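Local coordinates for protein phosphonate monoester hydrolase (Ruegeria pomeroyi, PDB 4UPK) that belongs to the sulfatase family of the alkaline phosphatase clan, at residues A[266-280]-A[353-365]. Numbering follows the deposited sequence.
Sequences RLPGRDDETAEHPFF and GDRHSWGKMTVYD
H356 drives its imidazole into the turn that opens helix 270-275, where the loop between strands 340-346 and 372-375 of this sulfatase-family, alkaline phosphatase-like fold meets residues 266-280. Its NE2 gives a nearly straight hydrogen bond to L267 O (2.7 Å, 162°), and L267 O lies almost in the ring plane. R266 CD rests over one ring face, a CH-pi contact 4.0 Å from the centroid, while the backbone N of R270 lies over the other. Beyond CD the chain runs on extended, carrying the guanidinium past the ring to a salt bridge with D303 and, through a water on NH1, to G353 O.

Next to H356, R355 and E273 form a salt bridge. R355 NE points straight at E273 OE2 (3.0 Å, 172°), in the guanidinium plane and on the syn side of the carboxylate; the bonds of NE and NH2 to OE1 are weak. L267 N reaches the same OE2 from the opposite face of the carboxylate, so OE2 is gripped by two donors. Bends at chi2 and chi3 fold R355 back toward E273, and NH1 continues to E488 O.

Farther along, the F280 and Y364 rings lie nearly parallel but slid apart, with little overlap and centroids 4.7 Å apart. V363 CG2 packs against F280 CZ, and F279 CZ meets V363 CG1 and, at its ring edge, T362 CA; M479 of strand 479-482 also touches F279, F280 and V363. A water joins the polar and aromatic halves, accepting from Y364 OH at 2.7 Å and donating to E273 O.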
loop_
_atom_site.group_PDB
_atom_site.type_symbol
_atom_site.label_atom_id
_atom_site.label_comp_id
_atom_site.label_asym_id
_atom_site.label_seq_id
_atom_site.Cartn_x
_atom_site.Cartn_y
_atom_site.Cartn_z
ATOM N N ARG A 266 -52.252 2.838 7.679
ATOM C CA ARG A 266 -52.243 1.665 6.793
ATOM C C ARG A 266 -53.546 1.525 6.036
ATOM O O ARG A 266 -54.566 2.078 6.458
ATOM C CB ARG A 266 -51.994 0.371 7.619
ATOM C CG ARG A 266 -53.049 0.184 8.720
ATOM C CD ARG A 266 -52.824 -0.970 9.654
ATOM N NE ARG A 266 -53.901 -0.992 10.636
ATOM C CZ ARG A 266 -53.960 -1.797 11.691
ATOM N NH1 ARG A 266 -53.008 -2.692 11.908
ATOM N NH2 ARG A 266 -54.980 -1.724 12.524
ATOM N N LEU A 267 -53.516 0.720 4.950
ATOM C CA LEU A 267 -54.708 0.378 4.178
ATOM C C LEU A 267 -55.470 -0.765 4.947
ATOM O O LEU A 267 -54.867 -1.389 5.835
ATOM C CB LEU A 267 -54.360 0.038 2.709
ATOM C CG LEU A 267 -53.840 1.203 1.818
ATOM C CD1 LEU A 267 -53.667 0.765 0.361
ATOM C CD2 LEU A 267 -54.759 2.423 1.846
ATOM N N PRO A 268 -56.783 -1.000 4.762
ATOM C CA PRO A 268 -57.443 -2.002 5.616
ATOM C C PRO A 268 -56.778 -3.390 5.736
ATOM O O PRO A 268 -56.671 -3.932 6.825
ATOM C CB PRO A 268 -58.884 -2.042 5.092
ATOM C CG PRO A 268 -59.084 -0.712 4.419
ATOM C CD PRO A 268 -57.744 -0.355 3.840
ATOM N N GLY A 269 -56.372 -3.960 4.620
ATOM C CA GLY A 269 -55.789 -5.294 4.612
ATOM C C GLY A 269 -54.449 -5.356 3.930
ATOM O O GLY A 269 -54.047 -4.400 3.265
ATOM N N ARG A 270 -53.760 -6.485 4.105
ATOM C CA ARG A 270 -52.435 -6.758 3.549
ATOM C C ARG A 270 -52.491 -6.781 2.036
ATOM O O ARG A 270 -51.571 -6.300 1.386
ATOM C CB ARG A 270 -51.879 -8.099 4.101
ATOM C CG ARG A 270 -51.470 -8.002 5.570
ATOM C CD ARG A 270 -51.053 -9.342 6.149
ATOM N NE ARG A 270 -49.700 -9.739 5.740
ATOM C CZ ARG A 270 -48.580 -9.387 6.375
ATOM N NH1 ARG A 270 -48.632 -8.596 7.437
ATOM N NH2 ARG A 270 -47.403 -9.819 5.947
ATOM N N ASP A 271 -53.579 -7.355 1.475
ATOM C CA ASP A 271 -53.767 -7.425 0.032
ATOM C C ASP A 271 -53.994 -6.062 -0.598
ATOM O O ASP A 271 -53.720 -5.940 -1.779
ATOM C CB ASP A 271 -54.843 -8.451 -0.388
ATOM C CG ASP A 271 -56.238 -8.217 0.158
ATOM O OD1 ASP A 271 -56.355 -7.823 1.341
ATOM O OD2 ASP A 271 -57.218 -8.510 -0.572
ATOM N N ASP A 272 -54.454 -5.039 0.165
ATOM C CA ASP A 272 -54.673 -3.654 -0.326
ATOM C C ASP A 272 -53.347 -2.977 -0.497
ATOM O O ASP A 272 -53.166 -2.189 -1.427
ATOM C CB ASP A 272 -55.510 -2.815 0.657
ATOM C CG ASP A 272 -56.872 -3.392 0.976
ATOM O OD1 ASP A 272 -57.515 -3.940 0.055
ATOM O OD2 ASP A 272 -57.293 -3.299 2.142
ATOM N N GLU A 273 -52.432 -3.276 0.430
ATOM C CA GLU A 273 -51.068 -2.771 0.460
ATOM C C GLU A 273 -50.264 -3.260 -0.740
ATOM O O GLU A 273 -49.598 -2.471 -1.423
ATOM C CB GLU A 273 -50.388 -3.162 1.803
ATOM C CG GLU A 273 -50.792 -2.304 2.995
ATOM C CD GLU A 273 -50.720 -0.789 2.867
ATOM O OE1 GLU A 273 -50.026 -0.275 1.961
ATOM O OE2 GLU A 273 -51.324 -0.107 3.722
ATOM N N THR A 274 -50.343 -4.566 -0.986
ATOM C CA THR A 274 -49.660 -5.262 -2.064
ATOM C C THR A 274 -50.315 -4.952 -3.432
ATOM O O THR A 274 -49.621 -4.975 -4.441
ATOM C CB THR A 274 -49.553 -6.750 -1.752
ATOM O OG1 THR A 274 -50.863 -7.251 -1.633
ATOM C CG2 THR A 274 -48.863 -7.017 -0.467
ATOM N N ALA A 275 -51.628 -4.656 -3.470
ATOM C CA ALA A 275 -52.321 -4.259 -4.720
ATOM C C ALA A 275 -51.740 -2.957 -5.294
ATOM O O ALA A 275 -51.824 -2.742 -6.501
ATOM C CB ALA A 275 -53.821 -4.101 -4.484
ATOM N N GLU A 276 -51.132 -2.115 -4.433
ATOM C CA GLU A 276 -50.523 -0.848 -4.822
ATOM C C GLU A 276 -49.261 -1.040 -5.680
ATOM O O GLU A 276 -49.057 -0.303 -6.646
ATOM C CB GLU A 276 -50.311 0.098 -3.622
ATOM C CG GLU A 276 -51.607 0.640 -3.020
ATOM C CD GLU A 276 -52.602 1.263 -3.980
ATOM O OE1 GLU A 276 -52.196 2.110 -4.805
ATOM O OE2 GLU A 276 -53.801 0.919 -3.890
ATOM N N HIS A 277 -48.461 -2.089 -5.379
ATOM C CA HIS A 277 -47.284 -2.479 -6.162
ATOM C C HIS A 277 -46.824 -3.857 -5.653
ATOM O O HIS A 277 -46.816 -4.077 -4.438
ATOM C CB HIS A 277 -46.147 -1.418 -6.102
ATOM C CG HIS A 277 -45.031 -1.608 -7.097
ATOM N ND1 HIS A 277 -44.076 -2.614 -6.938
ATOM C CD2 HIS A 277 -44.709 -0.876 -8.192
ATOM C CE1 HIS A 277 -43.246 -2.489 -7.963
ATOM N NE2 HIS A 277 -43.578 -1.447 -8.736
ATOM N N PRO A 278 -46.436 -4.784 -6.565
ATOM C CA PRO A 278 -45.996 -6.125 -6.138
ATOM C C PRO A 278 -44.816 -6.194 -5.162
ATOM O O PRO A 278 -44.686 -7.210 -4.481
ATOM C CB PRO A 278 -45.633 -6.801 -7.460
ATOM C CG PRO A 278 -46.417 -6.086 -8.475
ATOM C CD PRO A 278 -46.413 -4.675 -8.036
ATOM N N PHE A 279 -43.958 -5.151 -5.112
ATOM C CA PHE A 279 -42.788 -4.997 -4.225
ATOM C C PHE A 279 -43.163 -5.198 -2.738
ATOM O O PHE A 279 -42.344 -5.691 -1.958
ATOM C CB PHE A 279 -42.172 -3.578 -4.414
ATOM C CG PHE A 279 -41.213 -3.122 -3.326
ATOM C CD1 PHE A 279 -41.681 -2.465 -2.190
ATOM C CD2 PHE A 279 -39.851 -3.393 -3.415
ATOM C CE1 PHE A 279 -40.804 -2.090 -1.168
ATOM C CE2 PHE A 279 -38.977 -3.016 -2.391
ATOM C CZ PHE A 279 -39.456 -2.358 -1.283
ATOM N N PHE A 280 -44.385 -4.755 -2.360
ATOM C CA PHE A 280 -44.950 -4.782 -1.010
ATOM C C PHE A 280 -45.373 -6.140 -0.502
ATOM O O PHE A 280 -45.576 -6.303 0.707
ATOM C CB PHE A 280 -46.037 -3.713 -0.837
ATOM C CG PHE A 280 -45.514 -2.314 -1.042
ATOM C CD1 PHE A 280 -44.540 -1.787 -0.204
ATOM C CD2 PHE A 280 -45.982 -1.529 -2.089
ATOM C CE1 PHE A 280 -44.032 -0.509 -0.421
ATOM C CE2 PHE A 280 -45.507 -0.235 -2.274
ATOM C CZ PHE A 280 -44.517 0.256 -1.459
ATOM N N GLY A 353 -45.392 -0.881 11.974
ATOM C CA GLY A 353 -46.733 -1.375 11.682
ATOM C C GLY A 353 -47.408 -0.612 10.567
ATOM O O GLY A 353 -48.415 -1.079 10.030
ATOM N N ASP A 354 -46.873 0.590 10.232
ATOM C CA ASP A 354 -47.405 1.421 9.157
ATOM C C ASP A 354 -47.344 0.631 7.869
ATOM O O ASP A 354 -46.317 0.001 7.594
ATOM C CB ASP A 354 -46.608 2.744 9.002
ATOM C CG ASP A 354 -46.929 3.833 10.014
ATOM O OD1 ASP A 354 -47.734 3.575 10.934
ATOM O OD2 ASP A 354 -46.364 4.942 9.891
ATOM N N ARG A 355 -48.458 0.636 7.094
ATOM C CA ARG A 355 -48.594 -0.027 5.783
ATOM C C ARG A 355 -48.375 -1.552 5.855
ATOM O O ARG A 355 -47.827 -2.149 4.922
ATOM C CB ARG A 355 -47.670 0.637 4.720
ATOM C CG ARG A 355 -47.655 2.171 4.736
ATOM C CD ARG A 355 -49.057 2.774 4.615
ATOM N NE ARG A 355 -49.712 2.348 3.371
ATOM C CZ ARG A 355 -49.579 2.961 2.200
ATOM N NH1 ARG A 355 -48.840 4.060 2.096
ATOM N NH2 ARG A 355 -50.196 2.491 1.127
ATOM N N HIS A 356 -48.775 -2.155 6.986
ATOM C CA HIS A 356 -48.674 -3.588 7.336
ATOM C C HIS A 356 -47.237 -4.114 7.289
ATOM O O HIS A 356 -47.017 -5.282 6.977
ATOM C CB HIS A 356 -49.669 -4.441 6.517
ATOM C CG HIS A 356 -51.096 -4.061 6.745
ATOM N ND1 HIS A 356 -51.828 -4.615 7.771
ATOM C CD2 HIS A 356 -51.874 -3.176 6.081
ATOM C CE1 HIS A 356 -53.034 -4.072 7.689
ATOM N NE2 HIS A 356 -53.104 -3.191 6.691
ATOM N N SER A 357 -46.266 -3.232 7.610
ATOM C CA SER A 357 -44.852 -3.548 7.568
ATOM C C SER A 357 -44.066 -3.044 8.779
ATOM O O SER A 357 -44.523 -2.142 9.484
ATOM C CB SER A 357 -44.227 -3.091 6.253
ATOM O OG SER A 357 -44.321 -1.690 6.127
ATOM N N TRP A 358 -42.894 -3.664 9.026
ATOM C CA TRP A 358 -41.993 -3.378 10.134
ATOM C C TRP A 358 -40.599 -3.258 9.572
ATOM O O TRP A 358 -40.323 -3.791 8.492
ATOM C CB TRP A 358 -42.071 -4.509 11.175
ATOM C CG TRP A 358 -43.415 -4.593 11.834
ATOM C CD1 TRP A 358 -44.543 -5.154 11.312
ATOM C CD2 TRP A 358 -43.809 -3.957 13.054
ATOM N NE1 TRP A 358 -45.615 -4.894 12.121
ATOM C CE2 TRP A 358 -45.186 -4.208 13.227
ATOM C CE3 TRP A 358 -43.125 -3.212 14.037
ATOM C CZ2 TRP A 358 -45.892 -3.767 14.352
ATOM C CZ3 TRP A 358 -43.829 -2.761 15.145
ATOM C CH2 TRP A 358 -45.198 -3.029 15.290
ATOM N N GLY A 359 -39.738 -2.536 10.283
ATOM C CA GLY A 359 -38.362 -2.285 9.866
ATOM C C GLY A 359 -38.197 -1.131 8.888
ATOM O O GLY A 359 -38.943 -0.146 8.924
ATOM N N LYS A 360 -37.211 -1.266 7.976
ATOM C CA LYS A 360 -36.854 -0.219 7.015
ATOM C C LYS A 360 -36.550 -0.721 5.583
ATOM O O LYS A 360 -36.111 0.077 4.767
ATOM C CB LYS A 360 -35.737 0.675 7.607
ATOM C CG LYS A 360 -34.441 -0.033 7.978
ATOM C CD LYS A 360 -34.514 -0.790 9.270
ATOM C CE LYS A 360 -33.174 -1.320 9.623
ATOM N NZ LYS A 360 -33.295 -2.453 10.565
ATOM N N MET A 361 -36.808 -2.022 5.272
ATOM C CA MET A 361 -36.615 -2.596 3.922
ATOM C C MET A 361 -37.879 -2.347 3.071
ATOM O O MET A 361 -38.636 -3.266 2.747
ATOM C CB MET A 361 -36.217 -4.088 3.951
ATOM C CG MET A 361 -34.754 -4.323 4.340
ATOM S SD MET A 361 -33.473 -3.698 3.203
ATOM C CE MET A 361 -33.730 -4.796 1.795
ATOM N N THR A 362 -38.113 -1.060 2.771
ATOM C CA THR A 362 -39.254 -0.543 2.013
ATOM C C THR A 362 -38.889 0.800 1.362
ATOM O O THR A 362 -37.741 1.243 1.462
ATOM C CB THR A 362 -40.537 -0.515 2.885
ATOM O OG1 THR A 362 -41.642 -0.196 2.055
ATOM C CG2 THR A 362 -40.451 0.470 4.040
ATOM N N VAL A 363 -39.884 1.450 0.718
ATOM C CA VAL A 363 -39.730 2.709 -0.028
ATOM C C VAL A 363 -40.520 3.881 0.581
ATOM O O VAL A 363 -40.407 4.999 0.076
ATOM C CB VAL A 363 -40.028 2.518 -1.545
ATOM C CG1 VAL A 363 -39.077 1.500 -2.167
ATOM C CG2 VAL A 363 -41.489 2.123 -1.787
ATOM N N TYR A 364 -41.328 3.628 1.638
ATOM C CA TYR A 364 -42.098 4.694 2.284
ATOM C C TYR A 364 -41.223 5.563 3.174
ATOM O O TYR A 364 -40.249 5.068 3.760
ATOM C CB TYR A 364 -43.343 4.160 3.037
ATOM C CG TYR A 364 -44.382 3.531 2.137
ATOM C CD1 TYR A 364 -44.889 4.223 1.031
ATOM C CD2 TYR A 364 -44.869 2.248 2.389
ATOM C CE1 TYR A 364 -45.852 3.651 0.201
ATOM C CE2 TYR A 364 -45.851 1.678 1.578
ATOM C CZ TYR A 364 -46.340 2.385 0.486
ATOM O OH TYR A 364 -47.286 1.816 -0.336
ATOM N N ASP A 365 -41.579 6.863 3.259
ATOM C CA ASP A 365 -40.867 7.905 3.998
ATOM C C ASP A 365 -40.520 7.582 5.446
ATOM O O ASP A 365 -39.417 7.921 5.878
ATOM C CB ASP A 365 -41.577 9.273 3.875
ATOM C CG ASP A 365 -41.498 9.909 2.487
ATOM O OD1 ASP A 365 -40.688 9.430 1.644
ATOM O OD2 ASP A 365 -42.210 10.900 2.253
HETATM O O HOH W 1 -50.227 -2.769 11.068
HETATM O O HOH W 2 -48.032 -0.643 0.599
#